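Local coordinates for DynE8 (Micromonospora chersina, PDB 4AMM), which carries the acyltransferase domain of an iterative polyketide synthase in enediyne (dynemicin) biosynthesis, and probably loads the acyl extender units used in chain building, at residues Ala26-Ser31 with Gly63-Leu68; Pro33-Leu38 with Ala56-Ala61; Gly18-Val23 with Asp69-His74. All blocks are in the same frame, centred on the assembly; numbering follows the deposited sequence. Where two conformers were deposited one is given.

Contact 1 of 3, residues Ala26-Ser31 with Gly63-Leu68; sequences AATALS and GLVAAL
A27 and T28 meet L64 and V65 through aliphatic groups, and the flat group nearest the junction is the A27-T28 peptide. Beyond its oxygen, A27 O, lies the methyl A61 CB at 3.4 Å. At one end of this peptide A27 CB points toward helix 61-76, while at the other T28 CG2 touches V65 CG2 from the flank. The segments belong to a small alpha/beta unit in which helices pack on an antiparallel sheet, consistent with the linker that joins ketosynthase and acyltransferase in polyketide synthases. Here helix 13-27 ends, T28 being the first residue to leave helical geometry, and a type II turn runs from A27 to L30, with A29 at a positive phi of 84°.

The evidence for packing is two methyl pairs and a looser third. A27 CB meets L64 CD2 at 3.8 Å, with V65 CG2 farther off at 4.3 Å from A27 CB. L64 reaches the site because its CG lies anti to the backbone N (chi1 177°), which carries the branch out toward helix 13-27; the same leucine also touches L35 of helix 32-45. T28 CG2 and V65 CG2 lie 3.9 Å apart, their side chains meeting at a slant on the exposed flank. V65 also leans on R24, and L68 packs on V23 nearby.

S31 forms a capping box with E34 at the start of helix 32-45. The threonine hydroxyl turns back to its own helix, where T28 OG1 is hydrogen-bonded to A25 O.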
# COMPACT_ATOMS: atom_id res chain seq x y z
N ALA A 26 14.24 -31.15 6.93
CA ALA A 26 14.86 -30.54 8.11
C ALA A 26 13.90 -29.80 8.99
O ALA A 26 14.25 -29.53 10.16
CB ALA A 26 15.94 -29.59 7.72
N ALA A 27 12.75 -29.42 8.42
CA ALA A 27 11.83 -28.49 9.06
C ALA A 27 10.78 -29.22 9.84
O ALA A 27 10.22 -28.66 10.78
CB ALA A 27 11.16 -27.57 7.99
N THR A 28 10.49 -30.46 9.44
CA THR A 28 9.44 -31.22 10.08
C THR A 28 9.88 -31.36 11.55
O THR A 28 11.02 -31.73 11.86
CB THR A 28 9.19 -32.58 9.38
OG1 THR A 28 10.40 -33.35 9.42
CG2 THR A 28 8.76 -32.39 7.88
N ALA A 29 9.00 -30.92 12.45
CA ALA A 29 9.21 -31.07 13.90
C ALA A 29 10.07 -30.01 14.64
O ALA A 29 10.06 -29.95 15.89
CB ALA A 29 9.73 -32.53 14.25
N LEU A 30 10.81 -29.16 13.91
CA LEU A 30 11.60 -28.16 14.62
C LEU A 30 10.76 -27.37 15.61
O LEU A 30 9.63 -27.01 15.32
CB LEU A 30 12.23 -27.15 13.62
CG LEU A 30 13.67 -27.41 13.19
CD1 LEU A 30 14.07 -28.88 13.15
CD2 LEU A 30 14.03 -26.65 11.92
N SER A 31 11.32 -27.07 16.79
CA SER A 31 10.75 -26.09 17.69
C SER A 31 10.89 -24.74 17.08
O SER A 31 11.63 -24.59 16.08
CB SER A 31 11.50 -26.09 19.05
OG SER A 31 12.87 -25.70 18.87
N GLY A 63 3.86 -24.59 9.12
CA GLY A 63 3.55 -23.59 8.09
C GLY A 63 4.68 -23.56 7.06
O GLY A 63 4.41 -23.37 5.87
N LEU A 64 5.90 -23.70 7.56
CA LEU A 64 7.02 -23.83 6.59
C LEU A 64 6.87 -25.08 5.72
O LEU A 64 7.02 -25.01 4.51
CB LEU A 64 8.37 -23.75 7.29
CG LEU A 64 9.57 -23.95 6.35
CD1 LEU A 64 9.58 -22.83 5.23
CD2 LEU A 64 10.86 -23.85 7.18
N VAL A 65 6.57 -26.23 6.32
CA VAL A 65 6.38 -27.49 5.53
C VAL A 65 5.30 -27.29 4.51
O VAL A 65 5.48 -27.67 3.32
CB VAL A 65 6.04 -28.68 6.47
CG1 VAL A 65 5.64 -29.92 5.67
CG2 VAL A 65 7.16 -28.93 7.27
N ALA A 66 4.17 -26.65 4.91
CA ALA A 66 3.08 -26.38 3.99
C ALA A 66 3.53 -25.49 2.82
O ALA A 66 3.22 -25.79 1.65
CB ALA A 66 1.88 -25.70 4.70
N ALA A 67 4.23 -24.39 3.14
CA ALA A 67 4.78 -23.57 2.05
C ALA A 67 5.77 -24.27 1.08
O ALA A 67 5.69 -24.04 -0.11
CB ALA A 67 5.46 -22.30 2.63
N LEU A 68 6.65 -25.08 1.66
CA LEU A 68 7.52 -25.88 0.84
C LEU A 68 6.75 -26.85 -0.09
O LEU A 68 7.12 -27.00 -1.24
CB LEU A 68 8.59 -26.59 1.69
CG LEU A 68 9.56 -25.60 2.40
CD1 LEU A 68 10.30 -26.28 3.50
CD2 LEU A 68 10.59 -24.99 1.42

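Contact 2 of 3, residues Pro33-Leu38 with Ala56-Ala61; sequences PELTDL and AAVRDA
L35 reaches from helix 32-45 to the bend between strand 52-58 and helix 61-76, and one of its methyls makes all the close approaches. L35 CD2 lies 3.7 Å from D60 C, and the same methyl, L35 CD2, is 3.8 Å from A61 N. It stands over the face of the D60-A61 peptide: the line from D60 C to L35 CD2 is only about 12° from the normal to the carbonyl plane. A methyl thus rests on a peptide unit, presumably by van der Waals attraction, and the sole side-chain pair is wider, L35 CD2 to V58 CG2 at 4.3 Å. The reach comes from the first torsion of L35, with CG anti to the backbone N (chi1 166°). L35 is buried, and L64 of helix 61-76 also packs on it.

In the fold this is a helix laid against a strand-to-helix connection. Strand 52-58 lies inside an antiparallel sheet, where V58 has backbone hydrogen bonds with E4 and A57 with G88, and helix 32-45 packs by L35 against the end of this strand and the bend that follows.

Away from L35 the contact loosens quickly. P33, E34 and D37 lie on the exposed face of helix 32-45, which is turned from the contact. A61 meets L35 through its backbone N rather than its methyl. The carboxylate of D60 leaves the interface altogether: from the N-cap position, with chi1 58°, it brings D60 OD1 to G63 N as hydrogen-bond acceptor, securing the first turn of helix 61-76.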
# COMPACT_ATOMS: atom_id res chain seq x y z
N PRO A 33 12.40 -22.03 18.48
CA PRO A 33 13.80 -21.57 18.49
C PRO A 33 14.67 -22.25 17.44
O PRO A 33 15.56 -21.57 16.84
CB PRO A 33 14.28 -21.91 19.91
CG PRO A 33 13.01 -21.94 20.73
CD PRO A 33 11.98 -22.48 19.84
N GLU A 34 14.45 -23.52 17.15
CA GLU A 34 15.20 -24.22 16.09
C GLU A 34 14.85 -23.66 14.70
O GLU A 34 15.74 -23.53 13.83
CB GLU A 34 14.90 -25.74 16.13
CG GLU A 34 15.72 -26.47 17.12
CD GLU A 34 15.08 -27.79 17.50
OE1 GLU A 34 13.83 -27.85 17.50
OE2 GLU A 34 15.84 -28.76 17.80
N LEU A 35 13.60 -23.32 14.47
CA LEU A 35 13.17 -22.74 13.19
C LEU A 35 13.84 -21.38 13.05
O LEU A 35 14.28 -21.06 11.94
CB LEU A 35 11.63 -22.61 13.15
CG LEU A 35 11.02 -21.74 12.06
CD1 LEU A 35 11.26 -22.44 10.80
CD2 LEU A 35 9.52 -21.42 12.28
N THR A 36 13.88 -20.57 14.08
CA THR A 36 14.62 -19.27 13.97
C THR A 36 16.06 -19.49 13.62
O THR A 36 16.59 -18.76 12.76
CB THR A 36 14.45 -18.47 15.26
OG1 THR A 36 13.09 -18.15 15.39
CG2 THR A 36 15.23 -17.22 15.23
N ASP A 37 16.75 -20.45 14.21
CA ASP A 37 18.14 -20.72 13.83
C ASP A 37 18.24 -21.18 12.42
O ASP A 37 19.17 -20.71 11.66
CB ASP A 37 18.78 -21.77 14.76
CG ASP A 37 19.32 -21.17 16.07
OD1 ASP A 37 19.68 -19.96 16.12
OD2 ASP A 37 19.37 -21.95 17.07
N LEU A 38 17.36 -22.05 11.94
CA LEU A 38 17.45 -22.47 10.57
C LEU A 38 17.22 -21.26 9.66
O LEU A 38 18.00 -21.09 8.68
CB LEU A 38 16.38 -23.55 10.28
CG LEU A 38 16.20 -23.98 8.83
CD1 LEU A 38 17.46 -24.62 8.32
CD2 LEU A 38 15.01 -24.98 8.72
N ALA A 56 9.17 -17.32 2.25
CA ALA A 56 7.85 -17.47 2.85
C ALA A 56 7.91 -16.86 4.20
O ALA A 56 8.87 -16.99 4.98
CB ALA A 56 7.52 -18.95 2.96
N ALA A 57 6.78 -16.24 4.57
CA ALA A 57 6.57 -15.81 5.94
C ALA A 57 5.71 -16.89 6.62
O ALA A 57 4.64 -17.19 6.10
CB ALA A 57 5.84 -14.49 5.94
N VAL A 58 6.17 -17.37 7.73
CA VAL A 58 5.49 -18.53 8.37
C VAL A 58 5.33 -18.31 9.85
O VAL A 58 6.12 -17.64 10.50
CB VAL A 58 6.27 -19.84 8.07
CG1 VAL A 58 6.42 -20.11 6.51
CG2 VAL A 58 7.65 -19.82 8.78
N ARG A 59 4.28 -18.96 10.43
CA ARG A 59 4.07 -18.86 11.86
C ARG A 59 4.85 -19.88 12.66
O ARG A 59 5.21 -19.62 13.79
CB ARG A 59 2.56 -18.92 12.22
CG ARG A 59 1.82 -17.68 11.72
CD ARG A 59 0.41 -17.55 12.36
NE ARG A 59 -0.30 -18.83 12.33
CZ ARG A 59 -1.15 -19.26 13.27
NH1 ARG A 59 -1.42 -18.54 14.37
NH2 ARG A 59 -1.72 -20.45 13.13
N ASP A 60 5.20 -20.99 12.03
CA ASP A 60 5.84 -22.12 12.71
C ASP A 60 6.34 -23.14 11.73
O ASP A 60 6.16 -22.95 10.53
CB ASP A 60 4.84 -22.79 13.72
CG ASP A 60 3.58 -23.27 13.08
OD1 ASP A 60 3.46 -23.48 11.86
OD2 ASP A 60 2.59 -23.46 13.88
N ALA A 61 6.94 -24.22 12.21
CA ALA A 61 7.53 -25.21 11.32
C ALA A 61 6.52 -25.86 10.38
O ALA A 61 6.83 -26.16 9.27
CB ALA A 61 8.26 -26.25 12.09

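Contact 3 of 3, residues Gly18-Val23 with Asp69-His74; sequences GLLTRV and DRALGH
L20 and L72 lead the apolar contacts between helices 13-27 and 61-76. L72 CD2 lies 3.8 Å from L20 CB, so that the end of one leucine rests against the base of the other. The far end of L20 goes on to A71, one residue before L72, with L20 CD1 3.9 Å from A71 CB. That reach of L20 CD1 follows from the first torsion, in which CG stands anti to the carbonyl carbon (chi1 -64°) and the branch is directed across the gap. L20 and A71 are buried and both touch F54 of strand 52-58; L20 also touches C8 of strand 4-10, so the pair sits where the two helices meet the sheet.

The second kind of contact joins a methyl to an oxygen. T21 OG1 is 3.5 Å from L72 CD2, and the two side chains cross at about a right angle. This is a van der Waals approach, for the polar need of T21 OG1 is met within its own helix by a hydrogen bond with T17 O. L72 CD1 grazes L20 O at 4.1 Å.

The backbone geometry is that of an antiparallel helix pair on one side of an antiparallel sheet. The short axes approach to 10.0 Å with a signed crossing angle of -153°, and the nearest CA atoms, L20 CA and L72 CA, are 7.1 Å apart.

Charged groups work at the margins. D69 OD1 forms a salt bridge with R24 NE, linking the same two helices one turn beyond the leucines, whereas R70 NH1 pairs with D84 OD2 of strand 81-84.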
# COMPACT_ATOMS: atom_id res chain seq x y z
N GLY A 18 15.77 -29.59 -5.29
CA GLY A 18 16.58 -30.37 -4.36
C GLY A 18 16.77 -29.73 -3.00
O GLY A 18 16.54 -30.35 -1.94
N LEU A 19 17.09 -28.41 -2.99
CA LEU A 19 17.23 -27.71 -1.75
C LEU A 19 15.93 -27.65 -0.93
O LEU A 19 15.92 -27.89 0.28
CB LEU A 19 17.74 -26.30 -2.07
CG LEU A 19 17.81 -25.40 -0.85
CD1 LEU A 19 18.70 -25.95 0.23
CD2 LEU A 19 18.29 -23.99 -1.30
N LEU A 20 14.85 -27.28 -1.63
CA LEU A 20 13.58 -27.21 -0.94
C LEU A 20 13.14 -28.57 -0.32
O LEU A 20 12.55 -28.62 0.73
CB LEU A 20 12.48 -26.66 -1.83
CG LEU A 20 12.70 -25.20 -2.28
CD1 LEU A 20 11.48 -24.74 -3.07
CD2 LEU A 20 12.97 -24.23 -1.15
N THR A 21 13.43 -29.63 -1.03
CA THR A 21 13.14 -30.98 -0.51
C THR A 21 13.92 -31.21 0.79
O THR A 21 13.41 -31.73 1.78
CB THR A 21 13.52 -32.03 -1.59
OG1 THR A 21 12.67 -31.83 -2.71
CG2 THR A 21 13.35 -33.45 -1.07
N ARG A 22 15.18 -30.80 0.82
CA ARG A 22 15.97 -31.00 2.02
C ARG A 22 15.57 -30.07 3.15
O ARG A 22 15.53 -30.45 4.31
CB ARG A 22 17.45 -30.83 1.67
CG ARG A 22 17.91 -32.05 0.83
CD ARG A 22 19.37 -31.94 0.54
NE ARG A 22 19.81 -33.01 -0.35
CZ ARG A 22 20.27 -34.19 0.08
NH1 ARG A 22 20.33 -34.46 1.38
NH2 ARG A 22 20.66 -35.10 -0.78
N VAL A 23 15.24 -28.82 2.83
CA VAL A 23 14.74 -27.96 3.88
C VAL A 23 13.42 -28.50 4.46
O VAL A 23 13.22 -28.39 5.66
CB VAL A 23 14.52 -26.52 3.32
CG1 VAL A 23 13.94 -25.65 4.40
CG2 VAL A 23 15.85 -25.95 2.83
N ASP A 69 5.74 -27.51 0.48
CA ASP A 69 4.92 -28.41 -0.30
C ASP A 69 4.33 -27.70 -1.50
O ASP A 69 4.36 -28.24 -2.61
CB ASP A 69 3.83 -29.07 0.56
CG ASP A 69 4.37 -30.14 1.44
OD1 ASP A 69 5.45 -30.67 1.15
OD2 ASP A 69 3.72 -30.46 2.46
N ARG A 70 3.78 -26.49 -1.30
CA ARG A 70 3.26 -25.74 -2.41
C ARG A 70 4.30 -25.36 -3.44
O ARG A 70 4.08 -25.47 -4.62
CB ARG A 70 2.54 -24.48 -1.90
CG ARG A 70 1.19 -24.76 -1.26
CD ARG A 70 0.52 -23.36 -1.09
NE ARG A 70 0.16 -22.67 -2.34
CZ ARG A 70 -0.36 -21.40 -2.34
NH1 ARG A 70 -0.43 -20.74 -1.21
NH2 ARG A 70 -0.70 -20.77 -3.44
N ALA A 71 5.48 -24.91 -2.95
CA ALA A 71 6.52 -24.54 -3.88
C ALA A 71 6.99 -25.75 -4.68
O ALA A 71 7.15 -25.62 -5.90
CB ALA A 71 7.68 -23.93 -3.11
N LEU A 72 7.21 -26.86 -3.99
CA LEU A 72 7.65 -28.09 -4.68
C LEU A 72 6.62 -28.58 -5.67
O LEU A 72 6.97 -28.95 -6.79
CB LEU A 72 7.95 -29.22 -3.68
CG LEU A 72 9.23 -29.01 -2.86
CD1 LEU A 72 9.37 -29.75 -1.57
CD2 LEU A 72 10.48 -29.27 -3.74
N GLY A 73 5.35 -28.48 -5.34
CA GLY A 73 4.32 -28.91 -6.28
C GLY A 73 4.35 -28.06 -7.52
O GLY A 73 4.20 -28.56 -8.63
N HIS A 74 4.51 -26.72 -7.32
CA HIS A 74 4.59 -25.79 -8.39
C HIS A 74 5.78 -26.10 -9.31
O HIS A 74 5.61 -26.16 -10.56
CB HIS A 74 4.75 -24.34 -7.83
CG HIS A 74 4.65 -23.25 -8.87
ND1 HIS A 74 5.73 -22.50 -9.34
CD2 HIS A 74 3.56 -22.74 -9.48
CE1 HIS A 74 5.30 -21.60 -10.22
NE2 HIS A 74 3.99 -21.74 -10.33

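Overall arrangement
Contacts 1 and 3 join the same helices, 13-27 and 61-76, with centres 11 Å apart; L68 CD2 and L20 CD2, at 3.6 Å, make the packing continuous between them. Both mix buried with exposed residues, whereas contact 2 is mostly buried (L35, V58 and A61), with D60 at its rim. Contact 2, whose centre is 8 Å from that of contact 1, brings in helix 32-45 and strand 52-58, and meets contact 1 through L30 CD2 and L38 CD2 at 3.7 Å. Chemistry follows place: aliphatic side-chain packing at and near helix 13-27, with a methyl-hydroxyl contact in contact 3, and a methyl on a peptide face at the strand-to-helix bend in contact 2. Contacts 2 and 3 do not touch.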